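Local atomic coordinates of vibralactone Cyclase (Boreostereum vibrans, PDB entry 6KD0), a protein that probably catalyses the cyclization that forms the fused bicyclic beta-lactone of vibralactone, using an alpha/beta hydrolase fold. Residues 226-231 and 241-246. Residues are numbered along the deposited sequence; the frame is centred on the assembly and turned at random.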
loop_
_atom_site.group_PDB
_atom_site.type_symbol
_atom_site.label_atom_id
_atom_site.label_comp_id
_atom_site.label_asym_id
_atom_site.label_seq_id
_atom_site.Cartn_x
_atom_site.Cartn_y
_atom_site.Cartn_z
ATOM N N LYS A 226 0.121 7.355 -20.284
ATOM C CA LYS A 226 0.866 6.641 -21.312
ATOM C C LYS A 226 1.256 5.234 -20.887
ATOM O O LYS A 226 1.337 4.347 -21.740
ATOM C CB LYS A 226 2.125 7.426 -21.704
ATOM C CG LYS A 226 1.958 8.269 -22.964
ATOM C CD LYS A 226 1.459 9.662 -22.643
ATOM C CE LYS A 226 1.263 10.478 -23.914
ATOM N NZ LYS A 226 -0.046 10.197 -24.569
ATOM N N SER A 227 1.471 5.015 -19.582
ATOM C CA SER A 227 2.024 3.750 -19.099
ATOM C C SER A 227 1.116 2.563 -19.395
ATOM O O SER A 227 1.612 1.449 -19.564
ATOM C CB SER A 227 2.300 3.835 -17.600
ATOM O OG SER A 227 1.100 4.127 -16.895
ATOM N N MET A 228 -0.204 2.764 -19.462
ATOM C CA MET A 228 -1.094 1.613 -19.619
ATOM C C MET A 228 -0.877 0.894 -20.946
ATOM O O MET A 228 -1.005 -0.339 -21.011
ATOM C CB MET A 228 -2.559 2.036 -19.474
ATOM C CG MET A 228 -3.525 0.866 -19.251
ATOM S SD MET A 228 -3.434 0.154 -17.585
ATOM C CE MET A 228 -4.010 1.539 -16.623
ATOM N N GLU A 229 -0.544 1.630 -22.009
ATOM C CA GLU A 229 -0.213 1.030 -23.299
ATOM C C GLU A 229 1.284 0.761 -23.437
ATOM O O GLU A 229 1.689 -0.316 -23.896
ATOM C CB GLU A 229 -0.676 1.944 -24.436
ATOM C CG GLU A 229 -2.175 2.095 -24.544
ATOM C CD GLU A 229 -2.879 0.774 -24.744
ATOM O OE1 GLU A 229 -2.356 -0.078 -25.501
ATOM O OE2 GLU A 229 -3.961 0.590 -24.149
ATOM N N GLU A 230 2.109 1.735 -23.040
ATOM C CA GLU A 230 3.560 1.593 -23.164
ATOM C C GLU A 230 4.070 0.418 -22.337
ATOM O O GLU A 230 4.972 -0.309 -22.770
ATOM C CB GLU A 230 4.254 2.900 -22.763
ATOM C CG GLU A 230 5.691 2.751 -22.203
ATOM C CD GLU A 230 6.097 3.889 -21.248
ATOM O OE1 GLU A 230 7.157 3.776 -20.574
ATOM O OE2 GLU A 230 5.353 4.898 -21.173
ATOM N N CYS A 231 3.489 0.192 -21.155
ATOM C CA CYS A 231 3.870 -0.916 -20.290
ATOM C C CYS A 231 2.818 -2.022 -20.267
ATOM O O CYS A 231 2.703 -2.749 -19.278
ATOM C CB CYS A 231 4.129 -0.403 -18.874
ATOM S SG CYS A 231 5.415 0.858 -18.795
ATOM N N GLU A 241 -4.060 -7.768 -16.989
ATOM C CA GLU A 241 -4.253 -8.125 -15.585
ATOM C C GLU A 241 -4.905 -6.982 -14.815
ATOM O O GLU A 241 -5.758 -7.210 -13.944
ATOM C CB GLU A 241 -2.908 -8.505 -14.956
ATOM C CG GLU A 241 -2.390 -9.882 -15.365
ATOM C CD GLU A 241 -1.000 -10.181 -14.818
ATOM O OE1 GLU A 241 -0.789 -11.282 -14.267
ATOM O OE2 GLU A 241 -0.117 -9.313 -14.938
ATOM N N VAL A 242 -4.504 -5.743 -15.119
ATOM C CA VAL A 242 -5.125 -4.577 -14.493
ATOM C C VAL A 242 -6.631 -4.586 -14.750
ATOM O O VAL A 242 -7.453 -4.453 -13.822
ATOM C CB VAL A 242 -4.454 -3.289 -15.003
ATOM C CG1 VAL A 242 -5.285 -2.060 -14.626
ATOM C CG2 VAL A 242 -3.034 -3.182 -14.421
ATOM N N TYR A 243 -7.014 -4.749 -16.021
ATOM C CA TYR A 243 -8.435 -4.784 -16.369
ATOM C C TYR A 243 -9.145 -5.958 -15.695
ATOM O O TYR A 243 -10.307 -5.841 -15.275
ATOM C CB TYR A 243 -8.599 -4.857 -17.894
ATOM C CG TYR A 243 -8.533 -3.509 -18.574
ATOM C CD1 TYR A 243 -7.433 -2.681 -18.404
ATOM C CD2 TYR A 243 -9.580 -3.057 -19.374
ATOM C CE1 TYR A 243 -7.361 -1.433 -19.020
ATOM C CE2 TYR A 243 -9.525 -1.820 -19.996
ATOM C CZ TYR A 243 -8.411 -1.014 -19.818
ATOM O OH TYR A 243 -8.343 0.223 -20.424
ATOM N N TRP A 244 -8.463 -7.100 -15.576
ATOM C CA TRP A 244 -9.103 -8.252 -14.941
ATOM C C TRP A 244 -9.363 -7.991 -13.456
ATOM O O TRP A 244 -10.432 -8.332 -12.939
ATOM C CB TRP A 244 -8.245 -9.503 -15.163
ATOM C CG TRP A 244 -8.803 -10.791 -14.618
ATOM C CD1 TRP A 244 -9.907 -11.471 -15.057
ATOM C CD2 TRP A 244 -8.239 -11.578 -13.567
ATOM N NE1 TRP A 244 -10.072 -12.628 -14.322
ATOM C CE2 TRP A 244 -9.060 -12.713 -13.402
ATOM C CE3 TRP A 244 -7.126 -11.422 -12.733
ATOM C CZ2 TRP A 244 -8.796 -13.695 -12.449
ATOM C CZ3 TRP A 244 -6.863 -12.399 -11.794
ATOM C CH2 TRP A 244 -7.697 -13.521 -11.658
ATOM N N PHE A 245 -8.394 -7.395 -12.747
ATOM C CA PHE A 245 -8.597 -7.097 -11.330
ATOM C C PHE A 245 -9.715 -6.067 -11.135
ATOM O O PHE A 245 -10.498 -6.157 -10.173
ATOM C CB PHE A 245 -7.286 -6.620 -10.682
ATOM C CG PHE A 245 -6.309 -7.732 -10.368
ATOM C CD1 PHE A 245 -6.628 -8.727 -9.457
ATOM C CD2 PHE A 245 -5.053 -7.758 -10.965
ATOM C CE1 PHE A 245 -5.717 -9.755 -9.167
ATOM C CE2 PHE A 245 -4.145 -8.777 -10.679
ATOM C CZ PHE A 245 -4.484 -9.778 -9.785
ATOM N N ASN A 246 -9.795 -5.071 -12.031
ATOM C CA ASN A 246 -10.911 -4.121 -11.980
ATOM C C ASN A 246 -12.241 -4.836 -12.165
ATOM O O ASN A 246 -13.231 -4.526 -11.488
ATOM C CB ASN A 246 -10.759 -3.039 -13.064
ATOM C CG ASN A 246 -9.601 -2.103 -12.801
ATOM O OD1 ASN A 246 -9.271 -1.816 -11.666
ATOM N ND2 ASN A 246 -8.999 -1.592 -13.869
#
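M228, on the short helix 227-230, faces V242 and Y243 on helix 239-249 with the backbones well apart, the closest CA atoms being those of M228 and V242 at 9.0 Å. Side chains alone bridge this gap, and no hydrogen bond crosses it. Both helices lie between strands 203-207 and 273-278, where alpha/beta hydrolases commonly carry a cap or lid. Both side chains leave the backbone on the side facing the other segment, and their ends meet tip to tip, M228 SD lying 4.1 Å from V242 CG1. In M228, CG stands anti to the backbone N (chi1 -165°) and the bend at chi2 (74°) swings SD across toward helix 239-249. On the valine, CG1, likewise anti to its N (chi1 167°), is the branch that touches. Y243 is a looser neighbour: M228 SD sits at its ring edge, near the ring plane, 4.5 Å from CE1. Y243 also makes a cation-pi contact with K239, and M228 packs on E286.

Segment 226-231 is bonded to its surroundings: D285 OD2 accepts from the backbone N of K226 and S227. The V242 side chain is close to, but not in contact with, S177, H311 and D281, which are arranged like a Ser-His-Asp triad. Sulfur against a methyl and a ring edge rests on dispersion and burial of M228 and V242; no directional bond fixes the helices against each other here.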